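Local coordinates for protein 4-oxalmesaconate hydratase (Pseudomonas putida, PDB 5CGZ) that catalyses the zinc-dependent hydration of 4-carboxy-2-hydroxymuconate (the enol of oxalomesaconate) to 4-carboxy-4-hydroxy-2-oxoadipate, the third step of gallate degradation, at residues G29-H33 against R104-F109; A69-L74 against A184-M189; E79-I83 against R97-V101; E108-S114 against P152-F157. All coordinates share one frame; numbering follows the deposited sequence. Where two conformers were deposited one is given.

Interaction 1: residues G29-H33 against R104-F109; sequences GYAMH and RVQPEF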
loop_
_atom_site.group_PDB
_atom_site.type_symbol
_atom_site.label_atom_id
_atom_site.label_comp_id
_atom_site.label_asym_id
_atom_site.label_seq_id
_atom_site.Cartn_x
_atom_site.Cartn_y
_atom_site.Cartn_z
ATOM N N GLY A 29 36.125 -12.977 -3.759
ATOM C CA GLY A 29 36.466 -14.194 -3.036
ATOM C C GLY A 29 35.283 -15.025 -2.559
ATOM O O GLY A 29 35.421 -15.840 -1.638
ATOM N N TYR A 30 34.120 -14.819 -3.175
ATOM C CA TYR A 30 32.926 -15.606 -2.852
ATOM C C TYR A 30 32.821 -16.830 -3.739
ATOM O O TYR A 30 33.031 -16.744 -4.956
ATOM C CB TYR A 30 31.645 -14.785 -3.025
ATOM C CG TYR A 30 31.355 -13.788 -1.939
ATOM C CD1 TYR A 30 32.047 -12.585 -1.874
ATOM C CD2 TYR A 30 30.361 -14.029 -1.001
ATOM C CE1 TYR A 30 31.767 -11.658 -0.897
ATOM C CE2 TYR A 30 30.074 -13.106 -0.014
ATOM C CZ TYR A 30 30.778 -11.922 0.032
ATOM O OH TYR A 30 30.501 -10.998 1.009
ATOM N N ALA A 31 32.488 -17.965 -3.129
ATOM C CA ALA A 31 32.052 -19.131 -3.882
ATOM C C ALA A 31 30.577 -18.941 -4.197
ATOM O O ALA A 31 29.707 -19.166 -3.348
ATOM C CB ALA A 31 32.288 -20.424 -3.098
ATOM N N MET A 32 30.303 -18.482 -5.412
ATOM C CA MET A 32 28.938 -18.227 -5.835
ATOM C C MET A 32 28.310 -19.508 -6.358
ATOM O O MET A 32 28.859 -20.145 -7.251
ATOM C CB MET A 32 28.905 -17.135 -6.906
ATOM C CG MET A 32 29.422 -15.771 -6.421
ATOM S SD MET A 32 28.481 -15.116 -5.017
ATOM C CE MET A 32 26.814 -15.132 -5.700
ATOM N N HIS A 33 27.165 -19.883 -5.795
ATOM C CA HIS A 33 26.437 -21.063 -6.260
ATOM C C HIS A 33 25.048 -20.706 -6.785
ATOM O O HIS A 33 24.305 -19.955 -6.146
ATOM C CB HIS A 33 26.301 -22.097 -5.139
ATOM C CG HIS A 33 25.690 -23.388 -5.595
ATOM N ND1 HIS A 33 26.261 -24.176 -6.576
ATOM C CD2 HIS A 33 24.549 -24.020 -5.224
ATOM C CE1 HIS A 33 25.502 -25.238 -6.783
ATOM N NE2 HIS A 33 24.456 -25.168 -5.974
ATOM N N ARG A 104 24.675 -26.809 2.981
ATOM C CA ARG A 104 25.981 -27.076 2.381
ATOM C C ARG A 104 26.729 -25.793 2.003
ATOM O O ARG A 104 27.917 -25.648 2.269
ATOM C CB ARG A 104 25.810 -27.960 1.143
ATOM C CG ARG A 104 27.105 -28.322 0.450
ATOM C CD ARG A 104 26.851 -29.171 -0.792
ATOM N NE ARG A 104 26.407 -28.378 -1.939
ATOM C CZ ARG A 104 25.207 -28.486 -2.508
ATOM N NH1 ARG A 104 24.316 -29.356 -2.037
ATOM N NH2 ARG A 104 24.897 -27.726 -3.553
ATOM N N VAL A 105 26.027 -24.856 1.384
ATOM C CA VAL A 105 26.660 -23.642 0.891
ATOM C C VAL A 105 26.884 -22.605 2.001
ATOM O O VAL A 105 27.861 -21.854 1.969
ATOM C CB VAL A 105 25.815 -23.015 -0.244
ATOM C CG1 VAL A 105 26.342 -21.621 -0.607
ATOM C CG2 VAL A 105 25.799 -23.940 -1.460
ATOM N N GLN A 106 25.985 -22.576 2.981
ATOM C CA GLN A 106 26.029 -21.566 4.043
ATOM C C GLN A 106 26.178 -20.145 3.474
ATOM O O GLN A 106 27.099 -19.412 3.834
ATOM C CB GLN A 106 27.177 -21.873 5.011
ATOM C CG GLN A 106 27.012 -23.192 5.781
ATOM C CD GLN A 106 26.045 -23.067 6.949
ATOM O OE1 GLN A 106 25.836 -21.978 7.479
ATOM N NE2 GLN A 106 25.444 -24.185 7.347
ATOM N N PRO A 107 25.267 -19.747 2.578
ATOM C CA PRO A 107 25.453 -18.475 1.860
ATOM C C PRO A 107 25.384 -17.240 2.765
ATOM O O PRO A 107 24.658 -17.240 3.765
ATOM C CB PRO A 107 24.301 -18.473 0.852
ATOM C CG PRO A 107 23.224 -19.311 1.516
ATOM C CD PRO A 107 23.978 -20.395 2.258
ATOM N N GLU A 108 26.138 -16.199 2.408
ATOM C CA GLU A 108 26.092 -14.928 3.125
ATOM C C GLU A 108 24.905 -14.089 2.690
ATOM O O GLU A 108 24.461 -13.204 3.423
ATOM C CB GLU A 108 27.369 -14.121 2.906
ATOM C CG GLU A 108 28.572 -14.630 3.686
ATOM C CD GLU A 108 29.781 -13.723 3.510
ATOM O OE1 GLU A 108 29.611 -12.540 3.101
ATOM O OE2 GLU A 108 30.903 -14.195 3.773
ATOM N N PHE A 109 24.420 -14.344 1.479
ATOM C CA PHE A 109 23.216 -13.677 0.995
ATOM C C PHE A 109 22.589 -14.516 -0.106
ATOM O O PHE A 109 23.231 -15.425 -0.648
ATOM C CB PHE A 109 23.522 -12.245 0.507
ATOM C CG PHE A 109 24.435 -12.171 -0.701
ATOM C CD1 PHE A 109 23.916 -12.236 -1.989
ATOM C CD2 PHE A 109 25.805 -12.001 -0.545
ATOM C CE1 PHE A 109 24.749 -12.152 -3.103
ATOM C CE2 PHE A 109 26.647 -11.914 -1.651
ATOM C CZ PHE A 109 26.119 -11.994 -2.933
#
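Tyr-30 and Glu-108 cross at about a right angle, the phenol ring turned 68° from the carboxylate plane. Tyr-30 OH donates to Glu-108 OE1 at 2.7 Å on the syn side, 35° out of the carboxylate plane. Glu-108 reaches it with CG anti to its own carbonyl carbon and the chain extended beyond. Lys-2 forms a salt bridge with the other oxygen, OE2, and Asn-238 of the second subunit bonds to the tyrosine hydroxyl.

Farther back on the ring, Tyr-30 CE2 lies 4.0 Å from Phe-109 CE2, with the two ring planes inclined at 59°. Met-32 adds a Met-aromatic contact: its SD lies 5.5 Å from the Phe-109 centroid, obliquely placed. A phenylalanine in place of Tyr-30 would probably keep much of this ring packing but leave Glu-108 OE1 without its hydroxyl donor.

At the other end, Val-105 CG2 packs 4.0 Å from His-33 CD2. The imidazole and the Arg-104 guanidinium are nearly perpendicular, and His-33 NE2 and Arg-104 NH2 both turn to Glu-79 OE1, by a hydrogen bond and a salt bridge.

The contact sets the start of strand 31-36 against the connection from helix 92-105 to strand 110-112, as expected in the Rossmann-like alpha/beta fold, beside a subunit interface of the hexamer.

Interaction 2: residues A69-L74 against A184-M189; sequences AAAEIL and AAIQCM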
loop_
_atom_site.group_PDB
_atom_site.type_symbol
_atom_site.label_atom_id
_atom_site.label_comp_id
_atom_site.label_asym_id
_atom_site.label_seq_id
_atom_site.Cartn_x
_atom_site.Cartn_y
_atom_site.Cartn_z
ATOM N N ALA A 69 27.769 -22.709 -19.510
ATOM C CA ALA A 69 28.718 -21.801 -20.153
ATOM C C ALA A 69 28.698 -20.429 -19.473
ATOM O O ALA A 69 29.747 -19.848 -19.195
ATOM C CB ALA A 69 28.408 -21.667 -21.646
ATOM N N ALA A 70 27.500 -19.919 -19.192
ATOM C CA ALA A 70 27.365 -18.619 -18.531
ATOM C C ALA A 70 27.966 -18.650 -17.127
ATOM O O ALA A 70 28.688 -17.729 -16.725
ATOM C CB ALA A 70 25.895 -18.195 -18.469
ATOM N N ALA A 71 27.662 -19.708 -16.382
ATOM C CA ALA A 71 28.178 -19.849 -15.024
ATOM C C ALA A 71 29.703 -19.824 -14.997
ATOM O O ALA A 71 30.303 -19.221 -14.108
ATOM C CB ALA A 71 27.659 -21.134 -14.384
ATOM N N GLU A 72 30.315 -20.489 -15.976
ATOM C CA GLU A 72 31.772 -20.566 -16.084
ATOM C C GLU A 72 32.354 -19.170 -16.272
ATOM O O GLU A 72 33.301 -18.779 -15.595
ATOM C CB GLU A 72 32.179 -21.486 -17.249
ATOM C CG GLU A 72 33.635 -21.970 -17.231
ATOM C CD GLU A 72 34.574 -21.115 -18.078
ATOM O OE1 GLU A 72 34.084 -20.304 -18.896
ATOM O OE2 GLU A 72 35.807 -21.260 -17.924
ATOM N N ILE A 73 31.761 -18.420 -17.193
ATOM C CA ILE A 73 32.170 -17.040 -17.462
ATOM C C ILE A 73 32.024 -16.138 -16.231
ATOM O O ILE A 73 32.903 -15.325 -15.937
ATOM C CB ILE A 73 31.348 -16.432 -18.617
ATOM C CG1 ILE A 73 31.709 -17.111 -19.941
ATOM C CG2 ILE A 73 31.539 -14.915 -18.675
ATOM C CD1 ILE A 73 30.810 -16.741 -21.098
ATOM N N LEU A 74 30.919 -16.294 -15.503
ATOM C CA LEU A 74 30.641 -15.438 -14.353
ATOM C C LEU A 74 31.476 -15.835 -13.132
ATOM O O LEU A 74 31.737 -15.008 -12.260
ATOM C CB LEU A 74 29.148 -15.479 -14.012
ATOM C CG LEU A 74 28.211 -14.955 -15.110
ATOM C CD1 LEU A 74 26.755 -15.270 -14.760
ATOM C CD2 LEU A 74 28.410 -13.447 -15.346
ATOM N N ALA A 184 29.244 -11.036 -21.640
ATOM C CA ALA A 184 29.706 -12.276 -22.260
ATOM C C ALA A 184 28.807 -13.439 -21.850
ATOM O O ALA A 184 28.484 -14.302 -22.666
ATOM C CB ALA A 184 31.158 -12.561 -21.890
ATOM N N ALA A 185 28.384 -13.460 -20.589
ATOM C CA ALA A 185 27.445 -14.492 -20.146
ATOM C C ALA A 185 26.109 -14.335 -20.876
ATOM O O ALA A 185 25.489 -15.312 -21.295
ATOM C CB ALA A 185 27.241 -14.426 -18.639
ATOM N N ILE A 186 25.670 -13.089 -21.022
ATOM C CA ILE A 186 24.434 -12.792 -21.736
ATOM C C ILE A 186 24.471 -13.350 -23.163
ATOM O O ILE A 186 23.476 -13.884 -23.666
ATOM C CB ILE A 186 24.173 -11.263 -21.749
ATOM C CG1 ILE A 186 23.421 -10.853 -20.477
ATOM C CG2 ILE A 186 23.389 -10.837 -22.980
ATOM C CD1 ILE A 186 23.160 -9.368 -20.391
ATOM N N GLN A 187 25.631 -13.245 -23.807
ATOM C CA GLN A 187 25.777 -13.727 -25.176
ATOM C C GLN A 187 25.704 -15.254 -25.295
ATOM O O GLN A 187 25.538 -15.779 -26.389
ATOM C CB GLN A 187 27.086 -13.212 -25.772
ATOM C CG GLN A 187 27.017 -11.731 -26.115
ATOM C CD GLN A 187 28.269 -11.218 -26.784
ATOM O OE1 GLN A 187 28.206 -10.662 -27.876
ATOM N NE2 GLN A 187 29.410 -11.381 -26.125
ATOM N N CYS A 188 25.809 -15.964 -24.176
ATOM C CA CYS A 188 25.564 -17.403 -24.183
ATOM C C CYS A 188 24.085 -17.726 -24.382
ATOM O O CYS A 188 23.737 -18.851 -24.718
ATOM C CB CYS A 188 26.045 -18.052 -22.884
ATOM S SG CYS A 188 27.803 -17.957 -22.617
ATOM N N MET A 189 23.216 -16.744 -24.156
ATOM C CA MET A 189 21.780 -16.945 -24.345
ATOM C C MET A 189 21.475 -16.854 -25.837
ATOM O O MET A 189 20.969 -15.835 -26.333
ATOM C CB MET A 189 20.953 -15.923 -23.554
ATOM C CG MET A 189 21.327 -15.811 -22.072
ATOM S SD MET A 189 21.006 -17.305 -21.107
ATOM C CE MET A 189 22.608 -18.084 -21.108
#
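The backbones come close where helix 56-74 meets the end of helix 179-186, with the CA atoms of Ala-70 and Ala-185 only 4.4 Å apart. This is close helix-helix packing through alanines, joining helix 56-74, beside the sheet, to one that lies between sheet strands 171-174 and 225-230 in the chain; no hydrogen bond crosses it. Small side chains permit the approach: Ala-70 CB meets Ala-185 CB at 4.0 Å. Leu-74 brings its branch to the same methyl, CD2 lying 3.6 Å from Ala-185 CB.

Ile-73 touches with both of its arms. CG2, anti to the backbone N, rests 4.0 Å from Ala-184 CB, while CG1 leans beside that N (chi1 -69°) and carries CD1 on toward Cys-188. Replacing Ile-73 with an alanine would probably open a gap beside Ala-184 and leave the Cys-188 sulfur with less apolar cover.

A type I turn from Ile-186 to Met-189 brings two sulfur-containing side chains to the contact. Met-189 CE reaches Ala-70 CB at 4.2 Å, and Trp-16 of helix 13-27 also packs on Met-189. Cys-188 SG touches two side chains of helix 56-74, 3.6 Å from Ile-73 CD1 and 3.9 Å from Ala-69 CB.

Interaction 3: residues E79-I83 against R97-V101; sequences EFFDI and RLADV
One face of the Phe-81 ring carries the guanidinium of Arg-97, laid nearly flat on it with the planes 15° apart. The geometry fits a cation-pi stack in this conformer: Arg-97 CZ stands 4.1 Å from the Phe-81 centroid, 25° off the ring normal, so the charge sits over the face, displaced toward the rim at CG. At the ring's edge, near its plane, Val-101 CG2 comes within 3.9 Å of Phe-81 CZ. Glu-79 OE2 also lies at the edge in the ring plane, and Leu-98 N approaches it, 3.8 Å from Phe-81 CE2.

The two side chains slide past each other in opposite directions. Bends in Arg-97 at chi2 and chi3 lay the guanidinium over the ring; its CB, nearer the helix, lies 3.7 Å from Phe-81 CE2. The same bends bring Arg-97 NH1 to Phe-81 O at 2.6 Å, in the carbonyl plane and on a lone pair, although the N-H is angled at 142°. In the conformer given, stack and bond together hold the guanidinium flat; a second conformer was modelled, so the hold is probably not exclusive. Ile-83 CG2 rests 4.0 Å from Arg-97 NH1.

Glu-79 and Val-101 come from opposite directions, OE1 lying 3.6 Å from Val-101 CG2. That oxygen has its polar partners in His-33 and Arg-104.

Leu-37 and Val-35 also pack on Phe-81. Phe-81 thus anchors helix 92-105 to the end of strand 76-80, an outermost strand of the sheet in this chain: helix-on-sheet packing of the Rossmann-like alpha/beta fold.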
loop_
_atom_site.group_PDB
_atom_site.type_symbol
_atom_site.label_atom_id
_atom_site.label_comp_id
_atom_site.label_asym_id
_atom_site.label_seq_id
_atom_site.Cartn_x
_atom_site.Cartn_y
_atom_site.Cartn_z
ATOM N N GLU A 79 23.757 -25.843 -10.284
ATOM C CA GLU A 79 23.106 -27.147 -10.296
ATOM C C GLU A 79 21.671 -26.991 -10.775
ATOM O O GLU A 79 21.108 -25.891 -10.729
ATOM C CB GLU A 79 23.156 -27.810 -8.915
ATOM C CG GLU A 79 22.243 -27.197 -7.880
ATOM C CD GLU A 79 22.398 -27.847 -6.514
ATOM O OE1 GLU A 79 23.041 -27.241 -5.625
ATOM O OE2 GLU A 79 21.874 -28.962 -6.324
ATOM N N PHE A 80 21.087 -28.096 -11.232
ATOM C CA PHE A 80 19.780 -28.075 -11.875
ATOM C C PHE A 80 18.798 -29.029 -11.196
ATOM O O PHE A 80 18.986 -30.238 -11.250
ATOM C CB PHE A 80 19.941 -28.433 -13.359
ATOM C CG PHE A 80 20.931 -27.561 -14.075
ATOM C CD1 PHE A 80 20.543 -26.335 -14.600
ATOM C CD2 PHE A 80 22.256 -27.951 -14.203
ATOM C CE1 PHE A 80 21.453 -25.521 -15.251
ATOM C CE2 PHE A 80 23.171 -27.141 -14.855
ATOM C CZ PHE A 80 22.768 -25.923 -15.379
ATOM N N PHE A 81 17.761 -28.498 -10.548
ATOM C CA PHE A 81 16.789 -29.365 -9.886
ATOM C C PHE A 81 15.877 -30.051 -10.897
ATOM O O PHE A 81 15.293 -31.088 -10.594
ATOM C CB PHE A 81 15.921 -28.592 -8.884
ATOM C CG PHE A 81 16.566 -28.374 -7.546
ATOM C CD1 PHE A 81 17.939 -28.488 -7.387
ATOM C CD2 PHE A 81 15.789 -28.052 -6.440
ATOM C CE1 PHE A 81 18.527 -28.277 -6.147
ATOM C CE2 PHE A 81 16.368 -27.842 -5.203
ATOM C CZ PHE A 81 17.743 -27.950 -5.055
ATOM N N ASP A 82 15.728 -29.446 -12.073
ATOM C CA ASP A 82 14.874 -29.988 -13.130
ATOM C C ASP A 82 13.464 -30.373 -12.664
ATOM O O ASP A 82 13.037 -31.516 -12.862
ATOM C CB ASP A 82 15.555 -31.210 -13.763
ATOM C CG ASP A 82 14.859 -31.682 -15.040
ATOM O OD1 ASP A 82 14.193 -30.867 -15.715
ATOM O OD2 ASP A 82 14.975 -32.878 -15.369
ATOM N N ILE A 83 12.725 -29.436 -12.067
ATOM C CA ILE A 83 11.380 -29.767 -11.593
ATOM C C ILE A 83 10.272 -29.348 -12.564
ATOM O O ILE A 83 9.094 -29.598 -12.300
ATOM C CB ILE A 83 11.077 -29.137 -10.211
ATOM C CG1 ILE A 83 11.061 -27.602 -10.300
ATOM C CG2 ILE A 83 12.077 -29.638 -9.155
ATOM C CD1 ILE A 83 10.697 -26.917 -8.968
ATOM N N ARG A 97 15.277 -30.409 -0.444
ATOM C CA ARG A 97 16.390 -30.365 -1.398
ATOM C C ARG A 97 17.088 -29.008 -1.308
ATOM O O ARG A 97 18.309 -28.916 -1.204
ATOM C CB ARG A 97 15.904 -30.600 -2.841
ATOM C CG ARG A 97 15.870 -32.060 -3.328
ATOM C CD ARG A 97 16.592 -32.235 -4.692
ATOM N NE ARG A 97 15.718 -32.079 -5.856
ATOM C CZ ARG A 97 16.129 -32.075 -7.129
ATOM N NH1 ARG A 97 15.239 -31.932 -8.096
ATOM N NH2 ARG A 97 17.419 -32.207 -7.446
ATOM N N LEU A 98 16.290 -27.942 -1.362
ATOM C CA LEU A 98 16.842 -26.592 -1.327
ATOM C C LEU A 98 17.420 -26.255 0.053
ATOM O O LEU A 98 18.463 -25.610 0.149
ATOM C CB LEU A 98 15.773 -25.564 -1.731
ATOM C CG LEU A 98 16.283 -24.149 -2.022
ATOM C CD1 LEU A 98 17.471 -24.188 -2.994
ATOM C CD2 LEU A 98 15.156 -23.283 -2.598
ATOM N N ALA A 99 16.752 -26.687 1.121
ATOM C CA ALA A 99 17.292 -26.480 2.465
ATOM C C ALA A 99 18.662 -27.142 2.609
ATOM O O ALA A 99 19.546 -26.611 3.288
ATOM C CB ALA A 99 16.334 -27.009 3.529
ATOM N N ASP A 100 18.839 -28.299 1.973
ATOM C CA ASP A 100 20.136 -28.977 2.007
ATOM C C ASP A 100 21.203 -28.175 1.254
ATOM O O ASP A 100 22.363 -28.152 1.662
ATOM C CB ASP A 100 20.025 -30.390 1.426
ATOM C CG ASP A 100 19.165 -31.316 2.292
ATOM O OD1 ASP A 100 18.928 -30.998 3.483
ATOM O OD2 ASP A 100 18.730 -32.367 1.776
ATOM N N VAL A 101 20.823 -27.520 0.159
ATOM C CA VAL A 101 21.767 -26.639 -0.526
ATOM C C VAL A 101 22.214 -25.531 0.423
ATOM O O VAL A 101 23.406 -25.224 0.509
ATOM C CB VAL A 101 21.163 -26.035 -1.809
ATOM C CG1 VAL A 101 22.111 -24.997 -2.420
ATOM C CG2 VAL A 101 20.865 -27.151 -2.815
#

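Interaction 4: residues E108-S114 against P152-F157; sequences EFVLSHS and PPVYAF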
loop_
_atom_site.group_PDB
_atom_site.type_symbol
_atom_site.label_atom_id
_atom_site.label_comp_id
_atom_site.label_asym_id
_atom_site.label_seq_id
_atom_site.Cartn_x
_atom_site.Cartn_y
_atom_site.Cartn_z
ATOM N N GLU A 108 26.138 -16.199 2.408
ATOM C CA GLU A 108 26.092 -14.928 3.125
ATOM C C GLU A 108 24.905 -14.089 2.690
ATOM O O GLU A 108 24.461 -13.204 3.423
ATOM C CB GLU A 108 27.369 -14.121 2.906
ATOM C CG GLU A 108 28.572 -14.630 3.686
ATOM C CD GLU A 108 29.781 -13.723 3.510
ATOM O OE1 GLU A 108 29.611 -12.540 3.101
ATOM O OE2 GLU A 108 30.903 -14.195 3.773
ATOM N N PHE A 109 24.420 -14.344 1.479
ATOM C CA PHE A 109 23.216 -13.677 0.995
ATOM C C PHE A 109 22.589 -14.516 -0.106
ATOM O O PHE A 109 23.231 -15.425 -0.648
ATOM C CB PHE A 109 23.522 -12.245 0.507
ATOM C CG PHE A 109 24.435 -12.171 -0.701
ATOM C CD1 PHE A 109 23.916 -12.236 -1.989
ATOM C CD2 PHE A 109 25.805 -12.001 -0.545
ATOM C CE1 PHE A 109 24.749 -12.152 -3.103
ATOM C CE2 PHE A 109 26.647 -11.914 -1.651
ATOM C CZ PHE A 109 26.119 -11.994 -2.933
ATOM N N VAL A 110 21.328 -14.223 -0.409
ATOM C CA VAL A 110 20.575 -14.966 -1.413
ATOM C C VAL A 110 19.919 -14.018 -2.416
ATOM O O VAL A 110 19.348 -12.997 -2.034
ATOM C CB VAL A 110 19.486 -15.835 -0.761
ATOM C CG1 VAL A 110 18.843 -16.753 -1.801
ATOM C CG2 VAL A 110 20.073 -16.638 0.385
ATOM N N LEU A 111 20.003 -14.355 -3.700
ATOM C CA LEU A 111 19.296 -13.595 -4.731
ATOM C C LEU A 111 18.220 -14.471 -5.362
ATOM O O LEU A 111 18.480 -15.630 -5.702
ATOM C CB LEU A 111 20.265 -13.106 -5.812
ATOM C CG LEU A 111 21.541 -12.399 -5.366
ATOM C CD1 LEU A 111 22.284 -11.867 -6.576
ATOM C CD2 LEU A 111 21.199 -11.271 -4.407
ATOM N N SER A 112 17.009 -13.940 -5.509
ATOM C CA SER A 112 15.973 -14.664 -6.240
ATOM C C SER A 112 14.967 -13.670 -6.829
ATOM O O SER A 112 15.264 -12.473 -6.919
ATOM C CB SER A 112 15.287 -15.701 -5.337
ATOM O OG SER A 112 14.556 -16.643 -6.112
ATOM N N HIS A 113 13.788 -14.160 -7.218
ATOM C CA HIS A 113 12.805 -13.350 -7.962
ATOM C C HIS A 113 11.910 -12.479 -7.076
ATOM O O HIS A 113 11.815 -12.698 -5.874
ATOM C CB HIS A 113 11.900 -14.257 -8.809
ATOM C CG HIS A 113 12.629 -15.056 -9.842
ATOM N ND1 HIS A 113 12.730 -14.656 -11.163
ATOM C CD2 HIS A 113 13.274 -16.242 -9.768
ATOM C CE1 HIS A 113 13.411 -15.555 -11.845
ATOM N NE2 HIS A 113 13.753 -16.533 -11.021
ATOM N N SER A 114 11.224 -11.515 -7.685
ATOM C CA SER A 114 10.235 -10.716 -6.964
ATOM C C SER A 114 9.085 -11.605 -6.507
ATOM O O SER A 114 8.808 -12.636 -7.127
ATOM C CB SER A 114 9.708 -9.572 -7.850
ATOM O OG SER A 114 9.038 -10.078 -9.000
ATOM N N PRO A 152 21.191 -14.933 6.419
ATOM C CA PRO A 152 21.704 -14.222 5.242
ATOM C C PRO A 152 20.623 -13.332 4.643
ATOM O O PRO A 152 19.483 -13.775 4.518
ATOM C CB PRO A 152 22.089 -15.352 4.272
ATOM C CG PRO A 152 21.228 -16.528 4.706
ATOM C CD PRO A 152 21.103 -16.391 6.205
ATOM N N PRO A 153 20.970 -12.086 4.315
ATOM C CA PRO A 153 20.041 -11.209 3.593
ATOM C C PRO A 153 19.510 -11.884 2.329
ATOM O O PRO A 153 20.219 -12.651 1.675
ATOM C CB PRO A 153 20.901 -9.985 3.249
ATOM C CG PRO A 153 21.946 -9.946 4.344
ATOM C CD PRO A 153 22.233 -11.407 4.670
ATOM N N VAL A 154 18.251 -11.620 2.010
ATOM C CA VAL A 154 17.642 -12.121 0.787
ATOM C C VAL A 154 17.225 -10.914 -0.064
ATOM O O VAL A 154 16.693 -9.938 0.461
ATOM C CB VAL A 154 16.421 -13.010 1.086
ATOM C CG1 VAL A 154 15.767 -13.489 -0.217
ATOM C CG2 VAL A 154 16.817 -14.199 1.969
ATOM N N TYR A 155 17.483 -10.977 -1.365
ATOM C CA TYR A 155 17.132 -9.887 -2.271
ATOM C C TYR A 155 16.373 -10.407 -3.470
ATOM O O TYR A 155 16.682 -11.483 -3.979
ATOM C CB TYR A 155 18.375 -9.160 -2.791
ATOM C CG TYR A 155 19.325 -8.608 -1.751
ATOM C CD1 TYR A 155 20.342 -9.402 -1.226
ATOM C CD2 TYR A 155 19.236 -7.283 -1.332
ATOM C CE1 TYR A 155 21.232 -8.900 -0.289
ATOM C CE2 TYR A 155 20.131 -6.762 -0.393
ATOM C CZ TYR A 155 21.128 -7.583 0.122
ATOM O OH TYR A 155 22.031 -7.097 1.045
ATOM N N ALA A 156 15.411 -9.626 -3.948
ATOM C CA ALA A 156 14.782 -9.905 -5.231
ATOM C C ALA A 156 15.510 -9.107 -6.298
ATOM O O ALA A 156 15.610 -7.878 -6.189
ATOM C CB ALA A 156 13.300 -9.550 -5.205
ATOM N N PHE A 157 16.047 -9.794 -7.310
ATOM C CA PHE A 157 16.668 -9.077 -8.419
ATOM C C PHE A 157 15.564 -8.578 -9.368
ATOM O O PHE A 157 14.375 -8.853 -9.150
ATOM C CB PHE A 157 17.721 -9.942 -9.154
ATOM C CG PHE A 157 17.313 -11.378 -9.389
ATOM C CD1 PHE A 157 16.078 -11.697 -9.943
ATOM C CD2 PHE A 157 18.200 -12.418 -9.094
ATOM C CE1 PHE A 157 15.721 -13.035 -10.177
ATOM C CE2 PHE A 157 17.857 -13.740 -9.326
ATOM C CZ PHE A 157 16.616 -14.054 -9.864
HETATM O O HOH W 1 12.614 -10.723 -10.010
#
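Val-110, Leu-111 and Ser-112 pair in parallel with Val-154, Tyr-155 and Ala-156, and four backbone hydrogen bonds make this the tight part of the contact. Val-110 N to Pro-153 O and Tyr-155 N to Val-110 O are both 2.8 Å; Ser-112 N to Tyr-155 O and Phe-157 N to Ser-112 O continue the ladder. The strand axes approach to 4.7 Å, with directions 30° apart. On one face Leu-111 CD2 packs 3.8 Å from Tyr-155 CD1; on the other, Val-154 CG2 touches Val-110 CB.

Phe-157 packs against both the backbone and His-113. Its CG sits between the backbone N and the carbonyl carbon (chi1 42°), which brings the ring over the Ser-112 carbonyl, its O above the centre of one face. The edge of Phe-157 meets the face of His-113 in a T-shaped pair, planes 81° apart and Phe-157 CE1 3.5 Å from His-113 ND1.

Beyond this the pairing loosens. Ser-114 N is 4.4 Å from Phe-157 O, too far for a direct bond, and a water bridges them, accepting from Ser-114 N at 2.8 Å and donating to Phe-157 O. At the opposite end, Pro-153 is partly exposed and packs on Ala-240 of the second subunit.

The His-113 ring is held on several sides: Phe-157 meets one face, His-123 stacks with it, and the backbone N of Ala-9 donates to NE2. With the zinc ligands Asp-13 and His-123 close by, the contact chemistry is consistent with a second-shell role for His-113, helping to position the metal site.

Interactions 1, 3 and 4 all reach the same sheet, and interaction 1 joins the other two. It meets interaction 3 at Glu-79, whose OE1 is 2.5 Å from His-33 NE2, a probable hydrogen bond, and 2.8 Å from Arg-104 NH2 in a salt bridge. With interaction 4 it shares Glu-108 and Phe-109, and both touch the second subunit. Interaction 2 stands apart, its centre about 19 Å from that of interaction 1 and 21 Å from those of interactions 3 and 4. Relative to the zinc ion, the His-113 side chain of interaction 4 lies about 4 Å away, Met-189 of interaction 2 about 10 Å and Ile-83 of interaction 3 about 12 Å.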